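Local coordinates for protein lectin (Cicer arietinum, PDB 3V6N) that agglutinates red blood cells and folds as a four-bladed hemopexin-type beta-propeller that holds calcium and sodium ions along its central channel, at residues Thr167-Gly172 with Gly208-Thr213; Lys155-Gly160 with Ala171-Ala176; Cys66-Glu71 with Val132-Gly137; Ala9-Arg14 with Ala123-Lys128. One frame throughout, in Å; residues are numbered along the deposited sequence.

Contact 1: residues Thr167-Gly172 with Gly208-Thr213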
loop_
_atom_site.group_PDB
_atom_site.type_symbol
_atom_site.label_atom_id
_atom_site.label_comp_id
_atom_site.label_asym_id
_atom_site.label_seq_id
_atom_site.Cartn_x
_atom_site.Cartn_y
_atom_site.Cartn_z
ATOM N N THR A 167 -24.466 6.960 -24.067
ATOM C CA THR A 167 -24.765 5.936 -23.057
ATOM C C THR A 167 -24.118 6.356 -21.737
ATOM O O THR A 167 -23.304 7.276 -21.725
ATOM C CB THR A 167 -24.253 4.529 -23.464
ATOM O OG1 THR A 167 -22.833 4.453 -23.273
ATOM C CG2 THR A 167 -24.597 4.200 -24.928
ATOM N N ILE A 168 -24.465 5.682 -20.638
ATOM C CA ILE A 168 -23.837 5.939 -19.325
ATOM C C ILE A 168 -22.314 5.684 -19.300
ATOM O O ILE A 168 -21.608 6.185 -18.418
ATOM C CB ILE A 168 -24.504 5.134 -18.169
ATOM C CG1 ILE A 168 -24.360 3.619 -18.398
ATOM C CG2 ILE A 168 -25.967 5.537 -17.996
ATOM C CD1 ILE A 168 -24.791 2.769 -17.218
ATOM N N PHE A 169 -21.813 4.921 -20.263
ATOM C CA PHE A 169 -20.388 4.582 -20.320
ATOM C C PHE A 169 -19.503 5.669 -20.936
ATOM O O PHE A 169 -18.273 5.569 -20.904
ATOM C CB PHE A 169 -20.194 3.258 -21.069
ATOM C CG PHE A 169 -20.875 2.093 -20.415
ATOM C CD1 PHE A 169 -20.368 1.546 -19.231
ATOM C CD2 PHE A 169 -22.037 1.549 -20.966
ATOM C CE1 PHE A 169 -21.000 0.470 -18.623
ATOM C CE2 PHE A 169 -22.667 0.468 -20.358
ATOM C CZ PHE A 169 -22.152 -0.069 -19.185
ATOM N N GLU A 170 -20.132 6.707 -21.480
ATOM C CA GLU A 170 -19.425 7.769 -22.175
ATOM C C GLU A 170 -18.408 8.479 -21.273
ATOM O O GLU A 170 -17.322 8.837 -21.718
ATOM C CB GLU A 170 -20.439 8.771 -22.732
ATOM C CG GLU A 170 -19.939 9.615 -23.885
ATOM C CD GLU A 170 -20.838 10.804 -24.164
ATOM O OE1 GLU A 170 -22.082 10.647 -24.153
ATOM O OE2 GLU A 170 -20.288 11.903 -24.395
ATOM N N ALA A 171 -18.754 8.671 -20.009
ATOM C CA ALA A 171 -17.866 9.374 -19.085
ATOM C C ALA A 171 -17.124 8.442 -18.130
ATOM O O ALA A 171 -16.440 8.906 -17.228
ATOM C CB ALA A 171 -18.632 10.437 -18.306
ATOM N N GLY A 172 -17.237 7.131 -18.328
ATOM C CA GLY A 172 -16.520 6.199 -17.459
ATOM C C GLY A 172 -17.094 4.806 -17.295
ATOM O O GLY A 172 -18.279 4.553 -17.564
ATOM N N GLY A 208 -24.854 -1.016 -28.044
ATOM C CA GLY A 208 -26.079 -1.348 -28.783
ATOM C C GLY A 208 -27.105 -2.017 -27.878
ATOM O O GLY A 208 -28.156 -2.468 -28.342
ATOM N N GLY A 209 -26.786 -2.090 -26.585
ATOM C CA GLY A 209 -27.715 -2.583 -25.580
ATOM C C GLY A 209 -27.177 -2.449 -24.166
ATOM O O GLY A 209 -26.428 -3.304 -23.696
ATOM N N VAL A 210 -27.550 -1.372 -23.487
ATOM C CA VAL A 210 -27.256 -1.230 -22.063
ATOM C C VAL A 210 -28.365 -1.916 -21.259
ATOM O O VAL A 210 -29.480 -1.408 -21.183
ATOM C CB VAL A 210 -27.123 0.245 -21.638
ATOM C CG1 VAL A 210 -26.796 0.347 -20.158
ATOM C CG2 VAL A 210 -26.057 0.944 -22.461
ATOM N N LYS A 211 -28.056 -3.072 -20.675
ATOM C CA LYS A 211 -29.046 -3.825 -19.890
ATOM C C LYS A 211 -28.677 -3.960 -18.411
ATOM O O LYS A 211 -27.654 -3.444 -17.964
ATOM C CB LYS A 211 -29.289 -5.221 -20.479
ATOM C CG LYS A 211 -29.806 -5.256 -21.905
ATOM C CD LYS A 211 -28.679 -5.654 -22.833
ATOM C CE LYS A 211 -29.207 -6.271 -24.120
ATOM N NZ LYS A 211 -29.363 -5.256 -25.204
ATOM N N LYS A 212 -29.524 -4.665 -17.668
ATOM C CA LYS A 212 -29.338 -4.890 -16.241
ATOM C C LYS A 212 -28.559 -6.168 -15.976
ATOM O O LYS A 212 -28.923 -7.246 -16.449
ATOM C CB LYS A 212 -30.688 -4.940 -15.527
ATOM C CG LYS A 212 -31.357 -3.578 -15.424
ATOM C CD LYS A 212 -32.279 -3.500 -14.219
ATOM C CE LYS A 212 -31.548 -3.819 -12.911
ATOM N NZ LYS A 212 -32.485 -4.183 -11.812
ATOM N N THR A 213 -27.483 -6.033 -15.212
ATOM C CA THR A 213 -26.600 -7.150 -14.916
ATOM C C THR A 213 -27.333 -8.362 -14.318
ATOM O O THR A 213 -27.017 -9.515 -14.657
ATOM C CB THR A 213 -25.424 -6.693 -14.021
ATOM O OG1 THR A 213 -24.791 -5.547 -14.618
ATOM C CG2 THR A 213 -24.388 -7.805 -13.865
#
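Val210 turns its CG1 methyl anti to the backbone N (chi1 -179°) and its CG2 methyl beside that nitrogen, while Phe169 swings its ring anti to its own carbonyl carbon (chi1 -61°), and the two side chains run antiparallel alongside one another. The ring presents an edge. Its CE2 corner meets Val210 CG2 at 4.0 Å, with the methyl close to the ring plane, and Val210 CG1 lies almost as near to the same corner. The CG2 methyl is shared, for it also rests against Thr167 CB at 4.1 Å. Farther along, Ile168 CD1 comes to within 4.3 Å of Val210 CG1.

In the architecture of a propeller blade, this contact joins the loop that leads into the innermost strand, 175-178, to the outermost strand, 210-212. The Phe169 ring is buried between them and also touches Leu187 and Ala194 of the two middle strands, whereas Val210 remains exposed.

The loop keeps its shape through an ST turn: Thr167 OG1 accepts a hydrogen bond from Phe169 N at 3.2 Å, and the same hydroxyl is also hydrogen-bonded to Leu164 O. A backbone bond from Glu170 N to Thr167 O (3.2 Å) tightens the same turn. Within the loop, Ile168 CG1 covers one face of the Phe169 ring, displaced toward the rim.

Contact 2: residues Lys155-Gly160 with Ala171-Ala176; sequences KSISDG and AGMDSA. With CA (calcium ion), chain D; NA (sodium ion), chain G.
Ile157 and Met173 reach toward each other tip to tip, one from the short helix 157-160 that follows the outermost strand of the third propeller blade, the other from the approach to the innermost strand of the fourth. The contact therefore sits at the passage from one blade of the hemopexin fold to the next. Two branches of the isoleucine receive the methionine methyl: Met173 CE lies 3.7 Å from Ile157 CG2 and 3.8 Å from Ile157 CD1, so the thioether ends in the fork between them. The sulfur itself is slightly more distant, with Met173 SD 4.0 Å from Ile157 CD1. A bend in the methionine chain at chi2 (140°) turns its end to this position, and the isoleucine answers with an extended CG1-CD1 branch (chi2 -180°), whose tip also passes over the backbone of Gly172, 4.3 Å from its CA.

Both side chains are buried, and Leu164 of the connecting loop and Phe135 of strand 131-136 touch both.

Beyond the methionine the chain becomes metal-binding. Asp174 and Ser175 both face Phe188 in a classic beta bulge, where the inner strand begins. Ala176 O, two residues on from Asp174, binds the sodium ion. The calcium ion is held by the main-chain carbonyls of Asn7, Asp65, Asp121 and Asp174, together with waters. Asp174 thus contributes its main chain rather than its carboxylate, with its O atom 2.3 Å from the calcium ion.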
loop_
_atom_site.group_PDB
_atom_site.type_symbol
_atom_site.label_atom_id
_atom_site.label_comp_id
_atom_site.label_asym_id
_atom_site.label_seq_id
_atom_site.Cartn_x
_atom_site.Cartn_y
_atom_site.Cartn_z
ATOM N N LYS A 155 -6.677 8.807 -25.308
ATOM C CA LYS A 155 -7.788 9.399 -26.075
ATOM C C LYS A 155 -9.095 9.367 -25.294
ATOM O O LYS A 155 -9.229 8.594 -24.347
ATOM C CB LYS A 155 -7.988 8.629 -27.381
ATOM C CG LYS A 155 -6.987 8.966 -28.467
ATOM C CD LYS A 155 -7.066 7.981 -29.626
ATOM C CE LYS A 155 -6.322 8.518 -30.850
ATOM N NZ LYS A 155 -5.876 7.427 -31.764
ATOM N N SER A 156 -10.061 10.190 -25.703
ATOM C CA SER A 156 -11.417 10.067 -25.198
ATOM C C SER A 156 -11.971 8.647 -25.519
ATOM O O SER A 156 -11.721 8.094 -26.603
ATOM C CB SER A 156 -12.313 11.191 -25.757
ATOM O OG SER A 156 -11.953 12.492 -25.233
ATOM N N ILE A 157 -12.682 8.060 -24.553
ATOM C CA ILE A 157 -13.387 6.780 -24.736
ATOM C C ILE A 157 -14.224 6.773 -26.027
ATOM O O ILE A 157 -14.215 5.793 -26.784
ATOM C CB ILE A 157 -14.290 6.455 -23.514
ATOM C CG1 ILE A 157 -13.439 6.012 -22.306
ATOM C CG2 ILE A 157 -15.337 5.411 -23.878
ATOM C CD1 ILE A 157 -14.229 5.660 -21.053
ATOM N N SER A 158 -14.918 7.884 -26.264
ATOM C CA SER A 158 -15.700 8.123 -27.486
ATOM C C SER A 158 -14.925 8.142 -28.813
ATOM O O SER A 158 -15.527 7.920 -29.867
ATOM C CB SER A 158 -16.504 9.416 -27.351
ATOM O OG SER A 158 -17.781 9.076 -26.876
ATOM N N ASP A 159 -13.630 8.452 -28.773
ATOM C CA ASP A 159 -12.799 8.394 -29.974
ATOM C C ASP A 159 -12.625 6.950 -30.413
ATOM O O ASP A 159 -12.694 6.655 -31.601
ATOM C CB ASP A 159 -11.398 8.998 -29.757
ATOM C CG ASP A 159 -11.420 10.491 -29.484
ATOM O OD1 ASP A 159 -12.406 11.165 -29.833
ATOM O OD2 ASP A 159 -10.428 10.999 -28.904
ATOM N N GLY A 160 -12.384 6.056 -29.452
ATOM C CA GLY A 160 -12.069 4.664 -29.754
ATOM C C GLY A 160 -13.274 3.755 -29.769
ATOM O O GLY A 160 -13.264 2.719 -30.432
ATOM N N ALA A 171 -18.754 8.671 -20.009
ATOM C CA ALA A 171 -17.866 9.374 -19.085
ATOM C C ALA A 171 -17.124 8.442 -18.130
ATOM O O ALA A 171 -16.440 8.906 -17.228
ATOM C CB ALA A 171 -18.632 10.437 -18.306
ATOM N N GLY A 172 -17.237 7.131 -18.328
ATOM C CA GLY A 172 -16.520 6.199 -17.459
ATOM C C GLY A 172 -17.094 4.806 -17.295
ATOM O O GLY A 172 -18.279 4.553 -17.564
ATOM N N MET A 173 -16.221 3.911 -16.847
ATOM C CA MET A 173 -16.537 2.520 -16.588
ATOM C C MET A 173 -15.985 2.134 -15.223
ATOM O O MET A 173 -14.920 2.597 -14.842
ATOM C CB MET A 173 -15.937 1.649 -17.686
ATOM C CG MET A 173 -16.634 1.898 -19.003
ATOM S SD MET A 173 -15.506 1.920 -20.395
ATOM C CE MET A 173 -16.542 2.740 -21.603
ATOM N N ASP A 174 -16.738 1.326 -14.483
ATOM C CA ASP A 174 -16.369 0.955 -13.116
ATOM C C ASP A 174 -15.474 -0.284 -13.151
ATOM O O ASP A 174 -14.604 -0.452 -12.303
ATOM C CB ASP A 174 -17.625 0.656 -12.264
ATOM C CG ASP A 174 -18.358 1.916 -11.799
ATOM O OD1 ASP A 174 -17.830 3.026 -12.041
ATOM O OD2 ASP A 174 -19.467 1.808 -11.177
ATOM N N SER A 175 -15.695 -1.124 -14.162
ATOM C CA SER A 175 -15.135 -2.459 -14.239
ATOM C C SER A 175 -15.335 -3.052 -15.631
ATOM O O SER A 175 -16.245 -2.642 -16.346
ATOM C CB SER A 175 -15.833 -3.338 -13.202
ATOM O OG SER A 175 -15.339 -4.638 -13.265
ATOM N N ALA A 176 -14.491 -4.015 -16.004
ATOM C CA ALA A 176 -14.557 -4.690 -17.304
ATOM C C ALA A 176 -13.812 -6.038 -17.317
ATOM O O ALA A 176 -12.859 -6.244 -16.540
ATOM C CB ALA A 176 -13.993 -3.791 -18.401
HETATM CA CA CA D . -12.990 0.014 -10.739
HETATM NA NA NA G . -10.772 -6.002 -15.856
HETATM O O HOH W 1 -14.160 2.068 -10.658
HETATM O O HOH W 2 -11.307 1.655 -9.803
#

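Contact 3: residues Cys66-Glu71 with Val132-Gly137; sequences CSFDTE and VYLFKG. With NA (sodium ion), chain G; SO4 (sulfate ion), chain H.
The Phe68 ring turns one face to Val132, whose CG1 methyl sits over its middle, 3.7 Å from the ring centroid and only 11° off the ring normal: a well-centred CH-pi contact. The two side chains cross at about a right angle. Val132 CG2 extends the cover toward the rim, 3.7 Å from Phe68 CE1. Phe68 holds its CG between the backbone N and the carbonyl carbon (chi1 56°), and this projects the ring across to the valine. Leu134 adds a lighter touch, its CD2 approaching Phe68 CE2 obliquely at 3.8 Å.

This is the packing between neighbouring blades of the propeller: strand 66-69 is innermost in the second blade, and strand 131-136 is second from the channel in the third. The Phe76 ring meets that of Phe68, and Phe78 and Ala123 touch its side chain, so the tight part is wholly buried. Ser67 O points into the channel instead and binds the sodium ion at 2.2 Å.

The looser side lies toward the strand's end, where the partly exposed Glu71 forms a salt bridge with Arg125 rather than meeting strand 131-136. Tyr133 is directed away from Phe68, and its OH donates to O2 of a sulfate ion at 2.6 Å, that oxygen lying at the ring edge. Tyr140 OH and Gly201 N also hold this sulfate, which probably came from the crystallisation liquor.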
loop_
_atom_site.group_PDB
_atom_site.type_symbol
_atom_site.label_atom_id
_atom_site.label_comp_id
_atom_site.label_asym_id
_atom_site.label_seq_id
_atom_site.Cartn_x
_atom_site.Cartn_y
_atom_site.Cartn_z
ATOM N N CYS A 66 -9.250 -2.495 -9.910
ATOM C CA CYS A 66 -9.044 -2.696 -11.334
ATOM C C CYS A 66 -8.221 -3.965 -11.528
ATOM O O CYS A 66 -7.374 -4.296 -10.687
ATOM C CB CYS A 66 -8.300 -1.500 -11.959
ATOM S SG CYS A 66 -8.021 -1.592 -13.756
ATOM N N SER A 67 -8.445 -4.670 -12.632
ATOM C CA SER A 67 -7.524 -5.764 -13.010
ATOM C C SER A 67 -7.693 -6.264 -14.416
ATOM O O SER A 67 -8.694 -5.944 -15.095
ATOM C CB SER A 67 -7.573 -6.930 -12.034
ATOM O OG SER A 67 -8.871 -7.390 -11.861
ATOM N N PHE A 68 -6.690 -7.010 -14.866
ATOM C CA PHE A 68 -6.733 -7.656 -16.177
ATOM C C PHE A 68 -5.881 -8.905 -16.230
ATOM O O PHE A 68 -4.798 -8.947 -15.673
ATOM C CB PHE A 68 -6.357 -6.703 -17.338
ATOM C CG PHE A 68 -5.003 -6.017 -17.211
ATOM C CD1 PHE A 68 -3.868 -6.567 -17.788
ATOM C CD2 PHE A 68 -4.889 -4.751 -16.611
ATOM C CE1 PHE A 68 -2.636 -5.916 -17.711
ATOM C CE2 PHE A 68 -3.666 -4.089 -16.537
ATOM C CZ PHE A 68 -2.537 -4.672 -17.088
ATOM N N ASP A 69 -6.408 -9.904 -16.922
ATOM C CA ASP A 69 -5.691 -11.104 -17.328
ATOM C C ASP A 69 -4.526 -10.728 -18.224
ATOM O O ASP A 69 -4.614 -9.779 -19.026
ATOM C CB ASP A 69 -6.648 -12.013 -18.112
ATOM C CG ASP A 69 -6.073 -13.399 -18.360
ATOM O OD1 ASP A 69 -5.534 -14.021 -17.401
ATOM O OD2 ASP A 69 -6.166 -13.872 -19.517
ATOM N N THR A 70 -3.412 -11.433 -18.076
ATOM C CA THR A 70 -2.312 -11.230 -19.004
ATOM C C THR A 70 -2.195 -12.475 -19.888
ATOM O O THR A 70 -2.771 -12.513 -20.962
ATOM C CB THR A 70 -0.967 -10.867 -18.313
ATOM O OG1 THR A 70 -0.615 -11.872 -17.343
ATOM C CG2 THR A 70 -1.059 -9.511 -17.641
ATOM N N GLU A 71 -1.455 -13.474 -19.415
ATOM C CA GLU A 71 -1.298 -14.751 -20.085
ATOM C C GLU A 71 -1.085 -15.804 -19.006
ATOM O O GLU A 71 -0.690 -15.491 -17.877
ATOM C CB GLU A 71 -0.099 -14.740 -21.054
ATOM C CG GLU A 71 -0.324 -13.962 -22.357
ATOM C CD GLU A 71 -0.893 -14.807 -23.486
ATOM O OE1 GLU A 71 -1.092 -16.027 -23.292
ATOM O OE2 GLU A 71 -1.118 -14.263 -24.593
ATOM N N VAL A 132 -3.641 -4.342 -23.968
ATOM C CA VAL A 132 -4.614 -4.118 -22.904
ATOM C C VAL A 132 -5.225 -2.729 -23.044
ATOM O O VAL A 132 -4.523 -1.763 -23.340
ATOM C CB VAL A 132 -3.958 -4.185 -21.504
ATOM C CG1 VAL A 132 -5.020 -4.149 -20.411
ATOM C CG2 VAL A 132 -3.117 -5.439 -21.371
ATOM N N TYR A 133 -6.532 -2.636 -22.827
ATOM C CA TYR A 133 -7.201 -1.354 -22.758
ATOM C C TYR A 133 -7.426 -0.959 -21.304
ATOM O O TYR A 133 -7.879 -1.772 -20.502
ATOM C CB TYR A 133 -8.520 -1.411 -23.518
ATOM C CG TYR A 133 -8.359 -1.625 -25.008
ATOM C CD1 TYR A 133 -8.111 -0.543 -25.853
ATOM C CD2 TYR A 133 -8.441 -2.895 -25.570
ATOM C CE1 TYR A 133 -7.967 -0.718 -27.214
ATOM C CE2 TYR A 133 -8.302 -3.085 -26.943
ATOM C CZ TYR A 133 -8.063 -1.985 -27.752
ATOM O OH TYR A 133 -7.919 -2.121 -29.103
ATOM N N LEU A 134 -7.105 0.287 -20.965
ATOM C CA LEU A 134 -7.255 0.777 -19.600
ATOM C C LEU A 134 -8.047 2.070 -19.586
ATOM O O LEU A 134 -7.885 2.908 -20.480
ATOM C CB LEU A 134 -5.891 0.971 -18.911
ATOM C CG LEU A 134 -5.014 -0.286 -18.884
ATOM C CD1 LEU A 134 -4.000 -0.186 -20.009
ATOM C CD2 LEU A 134 -4.300 -0.474 -17.555
ATOM N N PHE A 135 -8.891 2.230 -18.571
ATOM C CA PHE A 135 -9.858 3.330 -18.548
ATOM C C PHE A 135 -9.717 4.150 -17.281
ATOM O O PHE A 135 -9.641 3.576 -16.177
ATOM C CB PHE A 135 -11.307 2.802 -18.672
ATOM C CG PHE A 135 -11.566 2.023 -19.931
ATOM C CD1 PHE A 135 -11.982 2.666 -21.089
ATOM C CD2 PHE A 135 -11.380 0.637 -19.965
ATOM C CE1 PHE A 135 -12.210 1.951 -22.262
ATOM C CE2 PHE A 135 -11.618 -0.082 -21.136
ATOM C CZ PHE A 135 -12.036 0.575 -22.287
ATOM N N LYS A 136 -9.706 5.479 -17.440
ATOM C CA LYS A 136 -9.742 6.405 -16.296
ATOM C C LYS A 136 -10.548 7.647 -16.668
ATOM O O LYS A 136 -10.237 8.325 -17.658
ATOM C CB LYS A 136 -8.322 6.783 -15.814
ATOM C CG LYS A 136 -8.263 7.774 -14.635
ATOM C CD LYS A 136 -8.931 7.222 -13.384
ATOM C CE LYS A 136 -8.854 8.167 -12.184
ATOM N NZ LYS A 136 -7.503 8.087 -11.545
ATOM N N GLY A 137 -11.581 7.932 -15.868
ATOM C CA GLY A 137 -12.587 8.949 -16.205
ATOM C C GLY A 137 -13.131 8.719 -17.599
ATOM O O GLY A 137 -13.523 7.593 -17.946
HETATM NA NA NA G . -10.772 -6.002 -15.856
HETATM S S SO4 H . -8.946 1.066 -30.503
HETATM O O1 SO4 H . -9.562 1.606 -31.734
HETATM O O2 SO4 H . -8.215 -0.176 -30.798
HETATM O O3 SO4 H . -8.037 2.076 -29.950
HETATM O O4 SO4 H . -10.110 0.797 -29.648
#

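Contact 4: residues Ala9-Arg14 with Ala123-Lys128; sequences AFRSSR and AFRSTK. With NA (sodium ion), chain G.
The sodium site in the central channel of the propeller sets the carbonyls of Ala9 and Ala123 on nearly opposite sides of one ion. Ala9 O lies 2.2 Å from the sodium ion and Ala123 O 2.3 Å from it, which leaves the two carbonyl oxygens 4.5 Å apart; the cation between them probably offsets any repulsion. Ser67 O and Ala176 O, from the other two blades, bind the same ion.

The pairing illustrates the internal repetition of the hemopexin fold: strands 6-11 and 122-125 are the innermost strands of the first and third blades, and equivalent sequences, AFRSSR and AFRSTK, follow the same course. Each segment leaves its strand through an ST turn, with Ser12 OG accepting from Arg14 N and Ser126 OG from Lys128 N.

The two arginines differ in the course of their side chains. Arg11 bends at chi3 (56°) and carries its guanidinium toward segment 123-128, where NH2 comes within 3.8 Å of Arg125 CG, in the aliphatic stem of the second arginine. Arg125 bends earlier, at chi2 (74°), and its NE is hydrogen-bonded to Thr70 O; the two guanidinium planes stand 64° apart. The like charges stay near each other, Arg11 NH2 5.2 Å from Arg125 NE, and the carboxylate of Glu71 probably eases this. Water bridges complete the crossing. Arg11 NH2 donates to a water 2.9 Å away, in the guanidinium plane, which in turn donates to Ser126 O. A second water links Arg11 NH1 to Arg125 O, while NH1 is also hydrogen-bonded to Ser179 O.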
loop_
_atom_site.group_PDB
_atom_site.type_symbol
_atom_site.label_atom_id
_atom_site.label_comp_id
_atom_site.label_asym_id
_atom_site.label_seq_id
_atom_site.Cartn_x
_atom_site.Cartn_y
_atom_site.Cartn_z
ATOM N N ALA A 9 -12.667 -6.857 -12.420
ATOM C CA ALA A 9 -12.902 -8.177 -12.971
ATOM C C ALA A 9 -11.770 -8.571 -13.896
ATOM O O ALA A 9 -11.099 -7.704 -14.482
ATOM C CB ALA A 9 -14.230 -8.220 -13.711
ATOM N N PHE A 10 -11.545 -9.878 -14.003
ATOM C CA PHE A 10 -10.666 -10.424 -15.033
ATOM C C PHE A 10 -11.151 -11.800 -15.486
ATOM O O PHE A 10 -11.751 -12.556 -14.714
ATOM C CB PHE A 10 -9.177 -10.397 -14.622
ATOM C CG PHE A 10 -8.790 -11.388 -13.534
ATOM C CD1 PHE A 10 -8.759 -10.999 -12.191
ATOM C CD2 PHE A 10 -8.388 -12.688 -13.859
ATOM C CE1 PHE A 10 -8.363 -11.890 -11.199
ATOM C CE2 PHE A 10 -8.016 -13.591 -12.859
ATOM C CZ PHE A 10 -7.996 -13.189 -11.528
ATOM N N ARG A 11 -10.920 -12.089 -16.756
ATOM C CA ARG A 11 -11.230 -13.376 -17.347
ATOM C C ARG A 11 -10.258 -14.416 -16.803
ATOM O O ARG A 11 -9.057 -14.157 -16.760
ATOM C CB ARG A 11 -11.028 -13.262 -18.863
ATOM C CG ARG A 11 -11.334 -14.533 -19.629
ATOM C CD ARG A 11 -11.082 -14.383 -21.115
ATOM N NE ARG A 11 -9.716 -13.943 -21.403
ATOM C CZ ARG A 11 -9.342 -13.438 -22.568
ATOM N NH1 ARG A 11 -10.244 -13.303 -23.547
ATOM N NH2 ARG A 11 -8.086 -13.045 -22.750
ATOM N N SER A 12 -10.766 -15.573 -16.383
ATOM C CA SER A 12 -9.912 -16.722 -16.039
ATOM C C SER A 12 -9.351 -17.442 -17.267
ATOM O O SER A 12 -9.917 -17.363 -18.365
ATOM C CB SER A 12 -10.694 -17.743 -15.228
ATOM O OG SER A 12 -9.834 -18.780 -14.761
ATOM N N SER A 13 -8.247 -18.164 -17.071
ATOM C CA SER A 13 -7.745 -19.095 -18.103
ATOM C C SER A 13 -8.646 -20.332 -18.255
ATOM O O SER A 13 -8.587 -21.019 -19.275
ATOM C CB SER A 13 -6.323 -19.555 -17.792
ATOM O OG SER A 13 -6.319 -20.294 -16.571
ATOM N N ARG A 14 -9.454 -20.636 -17.240
ATOM C CA ARG A 14 -10.504 -21.655 -17.391
ATOM C C ARG A 14 -11.669 -21.127 -18.268
ATOM O O ARG A 14 -12.157 -20.007 -18.050
ATOM C CB ARG A 14 -11.033 -22.095 -16.022
ATOM C CG ARG A 14 -9.954 -22.612 -15.072
ATOM C CD ARG A 14 -9.491 -23.972 -15.558
ATOM N NE ARG A 14 -8.413 -24.535 -14.751
ATOM C CZ ARG A 14 -8.590 -25.416 -13.774
ATOM N NH1 ARG A 14 -9.811 -25.836 -13.451
ATOM N NH2 ARG A 14 -7.530 -25.874 -13.122
ATOM N N ALA A 123 -10.157 -2.142 -16.834
ATOM C CA ALA A 123 -9.204 -2.616 -17.821
ATOM C C ALA A 123 -9.686 -3.915 -18.416
ATOM O O ALA A 123 -10.354 -4.703 -17.737
ATOM C CB ALA A 123 -7.839 -2.810 -17.186
ATOM N N PHE A 124 -9.372 -4.142 -19.687
ATOM C CA PHE A 124 -9.583 -5.469 -20.246
ATOM C C PHE A 124 -8.538 -5.871 -21.285
ATOM O O PHE A 124 -7.988 -5.025 -21.993
ATOM C CB PHE A 124 -11.032 -5.707 -20.737
ATOM C CG PHE A 124 -11.400 -4.975 -22.001
ATOM C CD1 PHE A 124 -12.064 -3.753 -21.944
ATOM C CD2 PHE A 124 -11.146 -5.539 -23.245
ATOM C CE1 PHE A 124 -12.435 -3.087 -23.101
ATOM C CE2 PHE A 124 -11.513 -4.871 -24.417
ATOM C CZ PHE A 124 -12.163 -3.648 -24.341
ATOM N N ARG A 125 -8.280 -7.171 -21.334
ATOM C CA ARG A 125 -7.273 -7.767 -22.202
ATOM C C ARG A 125 -7.758 -7.828 -23.649
ATOM O O ARG A 125 -8.819 -8.390 -23.921
ATOM C CB ARG A 125 -6.918 -9.175 -21.671
ATOM C CG ARG A 125 -5.921 -9.971 -22.484
ATOM C CD ARG A 125 -4.499 -9.460 -22.334
ATOM N NE ARG A 125 -3.563 -10.506 -22.736
ATOM C CZ ARG A 125 -3.074 -10.663 -23.964
ATOM N NH1 ARG A 125 -3.426 -9.836 -24.955
ATOM N NH2 ARG A 125 -2.237 -11.664 -24.204
ATOM N N SER A 126 -6.992 -7.236 -24.566
ATOM C CA SER A 126 -7.287 -7.324 -26.006
ATOM C C SER A 126 -7.083 -8.733 -26.571
ATOM O O SER A 126 -6.387 -9.554 -25.967
ATOM C CB SER A 126 -6.402 -6.337 -26.792
ATOM O OG SER A 126 -6.666 -6.388 -28.187
ATOM N N THR A 127 -7.695 -9.021 -27.724
ATOM C CA THR A 127 -7.330 -10.224 -28.498
ATOM C C THR A 127 -5.997 -10.042 -29.236
ATOM O O THR A 127 -5.345 -11.025 -29.592
ATOM C CB THR A 127 -8.406 -10.609 -29.539
ATOM O OG1 THR A 127 -8.778 -9.446 -30.297
ATOM C CG2 THR A 127 -9.643 -11.186 -28.850
ATOM N N LYS A 128 -5.586 -8.793 -29.461
ATOM C CA LYS A 128 -4.372 -8.525 -30.253
ATOM C C LYS A 128 -3.105 -8.580 -29.413
ATOM O O LYS A 128 -2.981 -7.861 -28.416
ATOM C CB LYS A 128 -4.472 -7.180 -30.986
ATOM C CG LYS A 128 -3.258 -6.846 -31.857
ATOM C CD LYS A 128 -3.336 -5.425 -32.412
ATOM C CE LYS A 128 -2.022 -5.012 -33.071
ATOM N NZ LYS A 128 -1.750 -5.748 -34.343
HETATM NA NA NA G . -10.772 -6.002 -15.856
HETATM O O HOH W 3 -9.682 -10.767 -25.514
HETATM O O HOH W 4 -7.067 -12.339 -25.325
#

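How the contacts relate
Contacts 2, 3 and 4 all reach the metal-holding central channel, and their segments together supply the four carbonyls, from Ala9, Ser67, Ala123 and Ala176, that bind the sodium. Contacts 3 and 4 lie closest, about 8 Å between centres, and touch beside the ion, where Ser67 OG packs 3.5 Å from Ala9 O. Contact 2 meets contact 3 where Met173 SD packs 3.7 Å from Phe135 CD1. Contact 1 is peripheral: it shares Ala171 and Gly172 with contact 2, the two centres about 11 Å apart, but its centre is about 20 Å from that of contact 4. The Phe169 side chain is still about 11 Å from the calcium.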